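Local coordinates for heme oxygenase (mycobilin-producing) (Mycobacterium tuberculosis, PDB 3HX9), which probably catalyses the oxidative breakdown of heme to mycobilin with release of iron, and binds two hemes in the active site of each subunit, at residues Val3-Ala8 with Leu89-Val94; Ile9-Gly14 with Glu49-Val54; Gly35-Gln40 with His56-Glu61. One frame throughout, in Å; residues are numbered along the deposited sequence.

Interaction 1. Residues Val3-Ala8 with Leu89-Val94; sequences VVKINA and LLEFEV. With HEM (protoporphyrin IX containing Fe), chain E.
The F92 ring turns its edge to V4, whose carbonyl O lies near the ring plane, and its CE2 meets I6 CD1 obliquely at 4.0 Å; the ring also meets F52 of the second subunit. Strands 3-9 and 87-99 run antiparallel here, neighbours in the four-stranded sheet of a dimeric alpha-beta barrel, the fold of this monooxygenase family. Two hydrogen-bonded pairs stitch them. I6 and L90 are joined by nearly straight bonds, I6 N to L90 O and L90 N to I6 O, both 2.8 Å. V4 and F92 are held less evenly: F92 N reaches V4 O at 2.9 Å, whereas V4 N approaches F92 O from 42° above the carbonyl plane.

V4, I6, A8, L90 and F92 make one face apolar: V4 CG2 rests on V94 CG2, and L90 CD1 covers A8 CB. On the other face V3, K5, N7, L89 and E91 alternate with them. The K5 chain bends at chi2 (-66°), bringing CD and CE across the E91 side chain, with K5 CE 3.3 Å from E91 OE1; the two charged ends stay 4.7 Å apart, K5 NZ to E91 OE1, and NZ has a long, weak ion pair with D60 of helix 60-68. Residues 91-94 pair in turn with a strand of the second subunit, carrying the sheet across the interface.

N7 and L89 end this face at the heme pocket. L89 CD1 touches vinyl carbon CBC, while N7, its CG anti to the backbone N (chi1 -156°), brings OD1 to 3.2 Å from the heme meso carbon CHD.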
loop_
_atom_site.group_PDB
_atom_site.type_symbol
_atom_site.label_atom_id
_atom_site.label_comp_id
_atom_site.label_asym_id
_atom_site.label_seq_id
_atom_site.Cartn_x
_atom_site.Cartn_y
_atom_site.Cartn_z
ATOM N N VAL A 3 -1.429 -7.100 -9.159
ATOM C CA VAL A 3 -0.177 -6.349 -8.824
ATOM C C VAL A 3 -0.566 -5.061 -8.224
ATOM O O VAL A 3 -1.687 -4.580 -8.428
ATOM C CB VAL A 3 0.739 -6.095 -10.056
ATOM C CG1 VAL A 3 1.226 -7.457 -10.610
ATOM C CG2 VAL A 3 -0.006 -5.306 -11.214
ATOM N N VAL A 4 0.400 -4.432 -7.557
ATOM C CA VAL A 4 0.210 -3.099 -6.975
ATOM C C VAL A 4 1.342 -2.230 -7.496
ATOM O O VAL A 4 2.515 -2.652 -7.498
ATOM C CB VAL A 4 0.303 -3.189 -5.408
ATOM C CG1 VAL A 4 0.278 -1.782 -4.863
ATOM C CG2 VAL A 4 -0.924 -3.830 -4.855
ATOM N N LYS A 5 0.980 -1.067 -8.013
ATOM C CA LYS A 5 1.963 -0.087 -8.476
ATOM C C LYS A 5 1.746 1.179 -7.669
ATOM O O LYS A 5 0.689 1.789 -7.742
ATOM C CB LYS A 5 1.714 0.168 -9.949
ATOM C CG LYS A 5 1.727 -1.148 -10.836
ATOM C CD LYS A 5 3.185 -1.800 -10.847
ATOM C CE LYS A 5 3.391 -2.936 -11.898
ATOM N NZ LYS A 5 2.103 -3.351 -12.145
ATOM N N ILE A 6 2.752 1.604 -6.896
ATOM C CA ILE A 6 2.521 2.720 -6.015
ATOM C C ILE A 6 3.394 3.865 -6.563
ATOM O O ILE A 6 4.619 3.628 -6.717
ATOM C CB ILE A 6 3.069 2.377 -4.601
ATOM C CG1 ILE A 6 2.377 1.112 -4.051
ATOM C CG2 ILE A 6 2.874 3.643 -3.622
ATOM C CD1 ILE A 6 2.522 0.870 -2.541
ATOM N N ASN A 7 2.798 5.007 -6.832
ATOM C CA ASN A 7 3.624 6.207 -7.071
ATOM C C ASN A 7 3.837 6.869 -5.757
ATOM O O ASN A 7 2.872 7.360 -5.170
ATOM C CB ASN A 7 3.019 7.122 -8.132
ATOM C CG ASN A 7 4.087 7.999 -8.795
ATOM O OD1 ASN A 7 3.829 9.173 -9.029
ATOM N ND2 ASN A 7 5.222 7.426 -9.101
ATOM N N ALA A 8 5.105 6.926 -5.296
ATOM C CA ALA A 8 5.377 7.547 -4.012
ATOM C C ALA A 8 5.871 8.944 -4.327
ATOM O O ALA A 8 6.999 9.097 -4.808
ATOM C CB ALA A 8 6.404 6.718 -3.140
ATOM N N LEU A 89 8.310 5.058 -8.457
ATOM C CA LEU A 89 7.305 3.962 -8.690
ATOM C C LEU A 89 7.789 2.763 -7.959
ATOM O O LEU A 89 8.937 2.252 -8.240
ATOM C CB LEU A 89 7.315 3.614 -10.198
ATOM C CG LEU A 89 6.331 2.542 -10.682
ATOM C CD1 LEU A 89 4.919 2.830 -10.247
ATOM C CD2 LEU A 89 6.436 2.511 -12.182
ATOM N N LEU A 90 6.961 2.222 -7.050
ATOM C CA LEU A 90 7.277 1.066 -6.287
ATOM C C LEU A 90 6.348 -0.023 -6.810
ATOM O O LEU A 90 5.132 0.193 -6.851
ATOM C CB LEU A 90 7.033 1.271 -4.755
ATOM C CG LEU A 90 7.471 2.643 -4.249
ATOM C CD1 LEU A 90 7.071 2.833 -2.797
ATOM C CD2 LEU A 90 9.000 2.879 -4.449
ATOM N N GLU A 91 6.930 -1.166 -7.215
ATOM C CA GLU A 91 6.119 -2.195 -7.882
ATOM C C GLU A 91 6.144 -3.529 -7.193
ATOM O O GLU A 91 7.184 -4.038 -6.792
ATOM C CB GLU A 91 6.601 -2.418 -9.332
ATOM C CG GLU A 91 6.822 -1.084 -10.089
ATOM C CD GLU A 91 7.194 -1.313 -11.551
ATOM O OE1 GLU A 91 6.614 -2.196 -12.242
ATOM O OE2 GLU A 91 8.044 -0.540 -12.034
ATOM N N PHE A 92 4.953 -4.124 -7.061
ATOM C CA PHE A 92 4.857 -5.298 -6.231
ATOM C C PHE A 92 3.905 -6.295 -6.883
ATOM O O PHE A 92 3.082 -5.923 -7.687
ATOM C CB PHE A 92 4.196 -5.024 -4.856
ATOM C CG PHE A 92 4.933 -4.038 -4.020
ATOM C CD1 PHE A 92 5.845 -4.493 -3.062
ATOM C CD2 PHE A 92 4.711 -2.674 -4.185
ATOM C CE1 PHE A 92 6.565 -3.533 -2.230
ATOM C CE2 PHE A 92 5.424 -1.710 -3.346
ATOM C CZ PHE A 92 6.344 -2.173 -2.413
ATOM N N GLU A 93 4.008 -7.529 -6.434
ATOM C CA GLU A 93 3.017 -8.583 -6.777
ATOM C C GLU A 93 2.238 -8.944 -5.516
ATOM O O GLU A 93 2.770 -9.019 -4.417
ATOM C CB GLU A 93 3.709 -9.831 -7.348
ATOM C CG GLU A 93 4.205 -9.704 -8.817
ATOM C CD GLU A 93 5.324 -10.739 -9.207
ATOM O OE1 GLU A 93 5.745 -11.549 -8.348
ATOM O OE2 GLU A 93 5.801 -10.698 -10.381
ATOM N N VAL A 94 0.940 -9.167 -5.633
ATOM C CA VAL A 94 0.158 -9.497 -4.448
ATOM C C VAL A 94 0.305 -11.010 -4.142
ATOM O O VAL A 94 0.028 -11.879 -4.998
ATOM C CB VAL A 94 -1.331 -9.150 -4.658
ATOM C CG1 VAL A 94 -2.132 -9.533 -3.429
ATOM C CG2 VAL A 94 -1.510 -7.694 -4.952
HETATM C CHA HEM E . 1.679 13.437 -11.129
HETATM C CHB HEM E . -2.879 11.759 -10.843
HETATM C CHC HEM E . -1.154 7.206 -10.982
HETATM C CHD HEM E . 3.218 8.956 -12.148
HETATM C C1A HEM E . 0.312 13.342 -10.972
HETATM C C2A HEM E . -0.540 14.473 -10.687
HETATM C C3A HEM E . -1.791 14.018 -10.628
HETATM C C4A HEM E . -1.774 12.611 -10.821
HETATM C CMA HEM E . -3.073 14.796 -10.311
HETATM C CAA HEM E . -0.034 15.934 -10.511
HETATM C CBA HEM E . 0.405 16.132 -9.051
HETATM C CGA HEM E . 0.877 17.533 -8.689
HETATM O O1A HEM E . 2.026 17.655 -8.312
HETATM O O2A HEM E . 0.120 18.505 -8.775
HETATM C C1B HEM E . -2.771 10.393 -10.841
HETATM C C2B HEM E . -3.901 9.496 -10.659
HETATM C C3B HEM E . -3.422 8.225 -10.686
HETATM C C4B HEM E . -1.977 8.286 -10.867
HETATM C CMB HEM E . -5.375 9.898 -10.492
HETATM C CAB HEM E . -4.291 6.988 -10.474
HETATM C CBB HEM E . -4.009 5.795 -10.985
HETATM C C1C HEM E . 0.171 7.292 -11.327
HETATM C C2C HEM E . 1.071 6.172 -11.441
HETATM C C3C HEM E . 2.262 6.726 -11.725
HETATM C C4C HEM E . 2.154 8.136 -11.829
HETATM C CMC HEM E . 0.786 4.689 -11.128
HETATM C CAC HEM E . 3.564 5.973 -11.939
HETATM C CBC HEM E . 3.571 5.084 -12.938
HETATM C C1D HEM E . 3.222 10.312 -11.970
HETATM C C2D HEM E . 4.402 11.114 -12.084
HETATM C C3D HEM E . 3.929 12.521 -11.760
HETATM C C4D HEM E . 2.510 12.407 -11.460
HETATM C CMD HEM E . 5.811 10.581 -12.475
HETATM C CAD HEM E . 4.802 13.782 -11.721
HETATM C CBD HEM E . 5.316 13.846 -10.271
HETATM C CGD HEM E . 6.386 14.946 -10.179
HETATM O O1D HEM E . 6.419 15.823 -11.046
HETATM O O2D HEM E . 7.298 14.933 -9.324
HETATM N NA HEM E . -0.476 12.183 -11.041
HETATM N NB HEM E . -1.644 9.637 -10.978
HETATM N NC HEM E . 0.841 8.487 -11.596
HETATM N ND HEM E . 2.158 11.090 -11.552
HETATM FE FE HEM E . 0.310 10.367 -10.973
#

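Interaction 2. Residues Ile9-Gly14 with Glu49-Val54; sequences IEVPAG and ERYFVV
I9 N donates to Y51 O at 2.9 Å, a nearly straight bond (N-H...O 164°) that ties strand 3-9 to strand 51-57 at I9 and Y51 in the antiparallel sheet of the alpha-beta barrel. Its return partner, Y51 N to I9 O, is bent (131°) and weak. Beyond this last pair, where 9-14 leaves the sheet toward helix 16-25, water takes over. One water accepts from V11 N and donates to E49 O, both at 2.8 Å, bridging the backbones as they part. A second joins the side chains: it donates to E10 OE1 and accepts from R50 NH1 at 3.0 Å, in the plane of the guanidinium. The chains of E10 and R50 run next to each other in the same direction, yet E10 OE1 and R50 NH1 remain 5.0 Å apart; the salt bridge of R50 is made from NE to E48.

I9, Y51, V11 and V53 make the apolar part. I9 holds CG1 between its backbone N and carbonyl carbon (chi1 53°), which sets CG1 against Y51 CB and carries CD1 on to V53 CG2. L19 and F23 of helix 16-25 cover I9, and V53 reaches a bound heme. The Y51 hydroxyl is hydrogen-bonded to E20 of the same helix. The Y51 ring is met obliquely by V11, whose CG2 lies 3.5 Å from Y51 CD2.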
loop_
_atom_site.group_PDB
_atom_site.type_symbol
_atom_site.label_atom_id
_atom_site.label_comp_id
_atom_site.label_asym_id
_atom_site.label_seq_id
_atom_site.Cartn_x
_atom_site.Cartn_y
_atom_site.Cartn_z
ATOM N N ILE A 9 5.050 9.945 -4.052
ATOM C CA ILE A 9 5.248 11.312 -4.596
ATOM C C ILE A 9 5.651 12.269 -3.494
ATOM O O ILE A 9 5.149 12.230 -2.364
ATOM C CB ILE A 9 4.052 11.809 -5.365
ATOM C CG1 ILE A 9 2.769 11.693 -4.515
ATOM C CG2 ILE A 9 3.958 10.980 -6.587
ATOM C CD1 ILE A 9 1.539 12.330 -5.186
ATOM N N GLU A 10 6.702 13.002 -3.791
ATOM C CA GLU A 10 7.244 13.987 -2.841
ATOM C C GLU A 10 6.430 15.262 -2.933
ATOM O O GLU A 10 6.328 15.858 -3.980
ATOM C CB GLU A 10 8.726 14.249 -3.187
ATOM C CG GLU A 10 9.660 13.089 -2.729
ATOM C CD GLU A 10 10.870 12.834 -3.680
ATOM O OE1 GLU A 10 11.184 11.645 -4.011
ATOM O OE2 GLU A 10 11.504 13.830 -4.120
ATOM N N VAL A 11 5.814 15.680 -1.843
ATOM C CA VAL A 11 4.890 16.783 -1.875
ATOM C C VAL A 11 5.390 17.780 -0.868
ATOM O O VAL A 11 5.538 17.427 0.255
ATOM C CB VAL A 11 3.488 16.322 -1.405
ATOM C CG1 VAL A 11 2.554 17.482 -1.377
ATOM C CG2 VAL A 11 2.956 15.340 -2.411
ATOM N N PRO A 12 5.617 19.028 -1.260
ATOM C CA PRO A 12 6.169 19.996 -0.266
ATOM C C PRO A 12 5.247 20.161 0.930
ATOM O O PRO A 12 4.030 20.106 0.809
ATOM C CB PRO A 12 6.144 21.329 -1.052
ATOM C CG PRO A 12 6.436 20.913 -2.430
ATOM C CD PRO A 12 5.647 19.587 -2.613
ATOM N N ALA A 13 5.823 20.346 2.106
ATOM C CA ALA A 13 5.003 20.631 3.270
ATOM C C ALA A 13 4.149 21.867 3.014
ATOM O O ALA A 13 4.637 22.910 2.487
ATOM C CB ALA A 13 5.886 20.793 4.496
ATOM N N GLY A 14 2.854 21.738 3.278
ATOM C CA GLY A 14 1.917 22.792 2.973
ATOM C C GLY A 14 1.126 22.610 1.703
ATOM O O GLY A 14 0.078 23.235 1.558
ATOM N N GLU A 49 7.238 10.517 4.499
ATOM C CA GLU A 49 6.862 11.882 4.216
ATOM C C GLU A 49 6.113 12.004 2.877
ATOM O O GLU A 49 5.581 13.062 2.551
ATOM C CB GLU A 49 8.154 12.776 4.170
ATOM C CG GLU A 49 9.285 12.145 3.260
ATOM C CD GLU A 49 10.012 10.886 3.880
ATOM O OE1 GLU A 49 10.615 11.059 4.986
ATOM O OE2 GLU A 49 9.988 9.755 3.272
ATOM N N ARG A 50 6.163 10.933 2.075
ATOM C CA ARG A 50 5.595 10.969 0.709
ATOM C C ARG A 50 4.128 10.550 0.772
ATOM O O ARG A 50 3.760 9.764 1.641
ATOM C CB ARG A 50 6.314 10.002 -0.226
ATOM C CG ARG A 50 7.807 10.349 -0.291
ATOM C CD ARG A 50 8.568 9.374 -1.184
ATOM N NE ARG A 50 8.681 8.113 -0.489
ATOM C CZ ARG A 50 9.308 7.062 -0.997
ATOM N NH1 ARG A 50 9.859 7.141 -2.235
ATOM N NH2 ARG A 50 9.382 5.935 -0.264
ATOM N N TYR A 51 3.337 11.120 -0.106
ATOM C CA TYR A 51 1.998 10.527 -0.384
ATOM C C TYR A 51 2.216 9.241 -1.165
ATOM O O TYR A 51 3.119 9.165 -2.006
ATOM C CB TYR A 51 1.160 11.456 -1.233
ATOM C CG TYR A 51 0.453 12.535 -0.443
ATOM C CD1 TYR A 51 -0.956 12.494 -0.233
ATOM C CD2 TYR A 51 1.180 13.583 0.079
ATOM C CE1 TYR A 51 -1.593 13.501 0.529
ATOM C CE2 TYR A 51 0.547 14.610 0.838
ATOM C CZ TYR A 51 -0.819 14.576 0.998
ATOM O OH TYR A 51 -1.409 15.603 1.742
ATOM N N PHE A 52 1.349 8.250 -0.931
ATOM C CA PHE A 52 1.402 7.007 -1.751
ATOM C C PHE A 52 0.151 6.950 -2.578
ATOM O O PHE A 52 -0.942 7.021 -2.020
ATOM C CB PHE A 52 1.415 5.728 -0.874
ATOM C CG PHE A 52 2.766 5.305 -0.367
ATOM C CD1 PHE A 52 3.864 6.180 -0.429
ATOM C CD2 PHE A 52 2.952 4.043 0.175
ATOM C CE1 PHE A 52 5.104 5.772 0.038
ATOM C CE2 PHE A 52 4.191 3.618 0.659
ATOM C CZ PHE A 52 5.268 4.548 0.613
ATOM N N VAL A 53 0.315 6.836 -3.895
ATOM C CA VAL A 53 -0.776 6.707 -4.812
ATOM C C VAL A 53 -0.766 5.217 -5.156
ATOM O O VAL A 53 0.079 4.768 -5.903
ATOM C CB VAL A 53 -0.551 7.559 -6.058
ATOM C CG1 VAL A 53 -1.723 7.408 -7.054
ATOM C CG2 VAL A 53 -0.490 9.063 -5.565
ATOM N N VAL A 54 -1.638 4.478 -4.501
ATOM C CA VAL A 54 -1.605 2.990 -4.511
ATOM C C VAL A 54 -2.567 2.509 -5.581
ATOM O O VAL A 54 -3.798 2.596 -5.398
ATOM C CB VAL A 54 -1.997 2.426 -3.152
ATOM C CG1 VAL A 54 -1.945 0.862 -3.171
ATOM C CG2 VAL A 54 -1.105 2.988 -2.074
HETATM O O HOH W 1 9.763 9.365 -4.234
HETATM O O HOH W 2 6.731 14.647 0.570
#

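Interaction 3. Residues Gly35-Gln40 with His56-Glu61; sequences GFLGFQ and HWESDE. With HEM (protoporphyrin IX containing Fe), chain E.
F36 and W57 form the tight part of this contact, an edge-to-face aromatic pair with planes at 53°. F36 CD1 sits over one face of the indole six-membered ring, toward its rim and 3.5 Å from W57 CZ2. With CG anti to the backbone N (chi1 179°), the F36 ring reaches the indole face; the indole NH is hydrogen-bonded to T55, which helps to hold the ring's rotation. Backbone bonds join the two strands beneath this pair, far from the turn of the 36-46/51-57 hairpin: E58 N to G35 O and L37 N to H56 O, both 2.8 Å, with H56 N to G38 O at 2.9 Å. G35 and G38 have positive phi, a backbone shape that glycine adopts readily.

The solvent side is looser. L37 and E58, both exposed, meet nearly perpendicular, L37 CG to E58 CG 4.1 Å, although L37 CD1 tucks closer against the W57 backbone. H56 turns the edge of its imidazole to G38 O, and the ND1 bond there is long and weak at 3.4 Å.

F39 points into the heme pocket, with vinyl carbon CAB over the centre of one ring face, 3.7 Å above its plane. W57 meets W66 of helix 60-68, a predicted transition-state stabilizer, and F63 of that helix; S59 is the N-cap of the helix, its OG hydrogen-bonded to A62 N. Q40 NE2 bonds D97 of the second subunit, and residues 39-40 pair with one of its strands. Within the chain the W57 backbone is hydrogen-bonded to V3 of the neighbouring strand 3-9.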
loop_
_atom_site.group_PDB
_atom_site.type_symbol
_atom_site.label_atom_id
_atom_site.label_comp_id
_atom_site.label_asym_id
_atom_site.label_seq_id
_atom_site.Cartn_x
_atom_site.Cartn_y
_atom_site.Cartn_z
ATOM N N GLY A 35 -7.951 -3.835 -17.099
ATOM C CA GLY A 35 -7.158 -4.435 -16.059
ATOM C C GLY A 35 -7.094 -3.577 -14.781
ATOM O O GLY A 35 -6.448 -3.981 -13.796
ATOM N N PHE A 36 -7.764 -2.430 -14.767
ATOM C CA PHE A 36 -7.564 -1.488 -13.626
ATOM C C PHE A 36 -8.498 -1.852 -12.553
ATOM O O PHE A 36 -9.711 -2.010 -12.831
ATOM C CB PHE A 36 -7.868 -0.059 -14.064
ATOM C CG PHE A 36 -7.718 0.957 -12.973
ATOM C CD1 PHE A 36 -6.505 1.084 -12.275
ATOM C CD2 PHE A 36 -8.751 1.786 -12.653
ATOM C CE1 PHE A 36 -6.396 2.051 -11.237
ATOM C CE2 PHE A 36 -8.643 2.827 -11.657
ATOM C CZ PHE A 36 -7.448 2.928 -10.923
ATOM N N LEU A 37 -8.005 -1.992 -11.311
ATOM C CA LEU A 37 -8.885 -2.377 -10.178
ATOM C C LEU A 37 -9.096 -1.309 -9.098
ATOM O O LEU A 37 -9.733 -1.565 -8.062
ATOM C CB LEU A 37 -8.363 -3.673 -9.488
ATOM C CG LEU A 37 -8.119 -4.841 -10.447
ATOM C CD1 LEU A 37 -7.179 -5.831 -9.826
ATOM C CD2 LEU A 37 -9.507 -5.423 -10.654
ATOM N N GLY A 38 -8.593 -0.094 -9.315
ATOM C CA GLY A 38 -8.920 0.989 -8.407
ATOM C C GLY A 38 -7.592 1.590 -7.877
ATOM O O GLY A 38 -6.497 1.051 -8.139
ATOM N N PHE A 39 -7.758 2.622 -7.075
ATOM C CA PHE A 39 -6.605 3.253 -6.409
ATOM C C PHE A 39 -6.986 3.961 -5.163
ATOM O O PHE A 39 -8.144 4.308 -4.935
ATOM C CB PHE A 39 -5.796 4.141 -7.371
ATOM C CG PHE A 39 -6.202 5.566 -7.438
ATOM C CD1 PHE A 39 -5.456 6.571 -6.735
ATOM C CD2 PHE A 39 -7.298 5.954 -8.215
ATOM C CE1 PHE A 39 -5.800 7.878 -6.829
ATOM C CE2 PHE A 39 -7.622 7.311 -8.342
ATOM C CZ PHE A 39 -6.883 8.256 -7.636
ATOM N N GLN A 40 -5.957 4.190 -4.340
ATOM C CA GLN A 40 -6.170 5.012 -3.183
ATOM C C GLN A 40 -5.130 6.071 -3.184
ATOM O O GLN A 40 -3.974 5.805 -3.568
ATOM C CB GLN A 40 -5.987 4.225 -1.860
ATOM C CG GLN A 40 -7.042 3.089 -1.696
ATOM C CD GLN A 40 -6.724 1.862 -2.527
ATOM O OE1 GLN A 40 -5.551 1.393 -2.545
ATOM N NE2 GLN A 40 -7.746 1.291 -3.211
ATOM N N HIS A 56 -4.023 -0.483 -8.307
ATOM C CA HIS A 56 -4.168 -1.965 -8.349
ATOM C C HIS A 56 -4.549 -2.397 -9.762
ATOM O O HIS A 56 -5.397 -1.756 -10.404
ATOM C CB HIS A 56 -5.364 -2.298 -7.436
ATOM C CG HIS A 56 -5.085 -1.957 -6.001
ATOM N ND1 HIS A 56 -5.376 -0.740 -5.429
ATOM C CD2 HIS A 56 -4.471 -2.699 -5.046
ATOM C CE1 HIS A 56 -4.995 -0.760 -4.154
ATOM N NE2 HIS A 56 -4.477 -1.953 -3.893
ATOM N N TRP A 57 -3.877 -3.434 -10.250
ATOM C CA TRP A 57 -4.094 -3.903 -11.621
ATOM C C TRP A 57 -4.192 -5.410 -11.619
ATOM O O TRP A 57 -3.598 -6.089 -10.810
ATOM C CB TRP A 57 -2.974 -3.479 -12.532
ATOM C CG TRP A 57 -2.774 -1.988 -12.556
ATOM C CD1 TRP A 57 -2.118 -1.212 -11.610
ATOM C CD2 TRP A 57 -3.333 -1.087 -13.513
ATOM N NE1 TRP A 57 -2.268 0.113 -11.939
ATOM C CE2 TRP A 57 -2.946 0.228 -13.132
ATOM C CE3 TRP A 57 -4.066 -1.264 -14.688
ATOM C CZ2 TRP A 57 -3.357 1.377 -13.869
ATOM C CZ3 TRP A 57 -4.482 -0.147 -15.429
ATOM C CH2 TRP A 57 -4.088 1.171 -15.026
ATOM N N GLU A 58 -4.914 -5.936 -12.589
ATOM C CA GLU A 58 -4.907 -7.390 -12.799
ATOM C C GLU A 58 -3.562 -7.992 -13.160
ATOM O O GLU A 58 -3.286 -9.138 -12.779
ATOM C CB GLU A 58 -5.885 -7.717 -13.939
ATOM C CG GLU A 58 -7.264 -7.114 -13.700
ATOM C CD GLU A 58 -8.362 -7.827 -14.470
ATOM O OE1 GLU A 58 -8.128 -8.178 -15.675
ATOM O OE2 GLU A 58 -9.444 -8.022 -13.835
ATOM N N SER A 59 -2.708 -7.267 -13.905
ATOM C CA SER A 59 -1.413 -7.756 -14.298
ATOM C C SER A 59 -0.456 -6.606 -14.511
ATOM O O SER A 59 -0.902 -5.462 -14.710
ATOM C CB SER A 59 -1.527 -8.501 -15.637
ATOM O OG SER A 59 -1.884 -7.614 -16.706
ATOM N N ASP A 60 0.819 -6.923 -14.512
ATOM C CA ASP A 60 1.799 -5.915 -14.890
ATOM C C ASP A 60 1.542 -5.498 -16.345
ATOM O O ASP A 60 1.683 -4.319 -16.670
ATOM C CB ASP A 60 3.183 -6.474 -14.781
ATOM C CG ASP A 60 4.237 -5.502 -15.273
ATOM O OD1 ASP A 60 4.338 -4.368 -14.734
ATOM O OD2 ASP A 60 4.966 -5.853 -16.271
ATOM N N GLU A 61 1.126 -6.432 -17.213
ATOM C CA GLU A 61 0.957 -5.993 -18.634
ATOM C C GLU A 61 -0.136 -4.932 -18.753
ATOM O O GLU A 61 -0.023 -3.995 -19.595
ATOM C CB GLU A 61 0.658 -7.180 -19.575
ATOM C CG GLU A 61 1.913 -7.841 -20.104
ATOM C CD GLU A 61 1.689 -9.310 -20.543
ATOM O OE1 GLU A 61 0.777 -9.535 -21.387
ATOM O OE2 GLU A 61 2.429 -10.228 -20.047
HETATM C CHA HEM E . 1.679 13.437 -11.129
HETATM C CHB HEM E . -2.879 11.759 -10.843
HETATM C CHC HEM E . -1.154 7.206 -10.982
HETATM C CHD HEM E . 3.218 8.956 -12.148
HETATM C C1A HEM E . 0.312 13.342 -10.972
HETATM C C2A HEM E . -0.540 14.473 -10.687
HETATM C C3A HEM E . -1.791 14.018 -10.628
HETATM C C4A HEM E . -1.774 12.611 -10.821
HETATM C CMA HEM E . -3.073 14.796 -10.311
HETATM C CAA HEM E . -0.034 15.934 -10.511
HETATM C CBA HEM E . 0.405 16.132 -9.051
HETATM C CGA HEM E . 0.877 17.533 -8.689
HETATM O O1A HEM E . 2.026 17.655 -8.312
HETATM O O2A HEM E . 0.120 18.505 -8.775
HETATM C C1B HEM E . -2.771 10.393 -10.841
HETATM C C2B HEM E . -3.901 9.496 -10.659
HETATM C C3B HEM E . -3.422 8.225 -10.686
HETATM C C4B HEM E . -1.977 8.286 -10.867
HETATM C CMB HEM E . -5.375 9.898 -10.492
HETATM C CAB HEM E . -4.291 6.988 -10.474
HETATM C CBB HEM E . -4.009 5.795 -10.985
HETATM C C1C HEM E . 0.171 7.292 -11.327
HETATM C C2C HEM E . 1.071 6.172 -11.441
HETATM C C3C HEM E . 2.262 6.726 -11.725
HETATM C C4C HEM E . 2.154 8.136 -11.829
HETATM C CMC HEM E . 0.786 4.689 -11.128
HETATM C CAC HEM E . 3.564 5.973 -11.939
HETATM C CBC HEM E . 3.571 5.084 -12.938
HETATM C C1D HEM E . 3.222 10.312 -11.970
HETATM C C2D HEM E . 4.402 11.114 -12.084
HETATM C C3D HEM E . 3.929 12.521 -11.760
HETATM C C4D HEM E . 2.510 12.407 -11.460
HETATM C CMD HEM E . 5.811 10.581 -12.475
HETATM C CAD HEM E . 4.802 13.782 -11.721
HETATM C CBD HEM E . 5.316 13.846 -10.271
HETATM C CGD HEM E . 6.386 14.946 -10.179
HETATM O O1D HEM E . 6.419 15.823 -11.046
HETATM O O2D HEM E . 7.298 14.933 -9.324
HETATM N NA HEM E . -0.476 12.183 -11.041
HETATM N NB HEM E . -1.644 9.637 -10.978
HETATM N NC HEM E . 0.841 8.487 -11.596
HETATM N ND HEM E . 2.158 11.090 -11.552
HETATM FE FE HEM E . 0.310 10.367 -10.973
#

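All three contacts lie in one antiparallel sheet in the order 36-46, 51-57, 3-9, 87-99. Interaction 1, a regular strand pair, is the buried one, with nine of twelve touching residues buried, an apolar face and a face of K5, E91 and the heme-touching N7. Interactions 2 and 3 are partly buried and share strand 51-57, gripping opposite ends of it, with centres about 21 Å apart. The former frays into water bridges and charged side chains; the latter sets an aromatic pair and heme-facing F39 against an exposed side with L37 and E58. Interactions 1 and 3 touch the same heme. Backbone bonds join all three: N7 N to V53 O, V3 N to W57 O and V54 N to Q40 O.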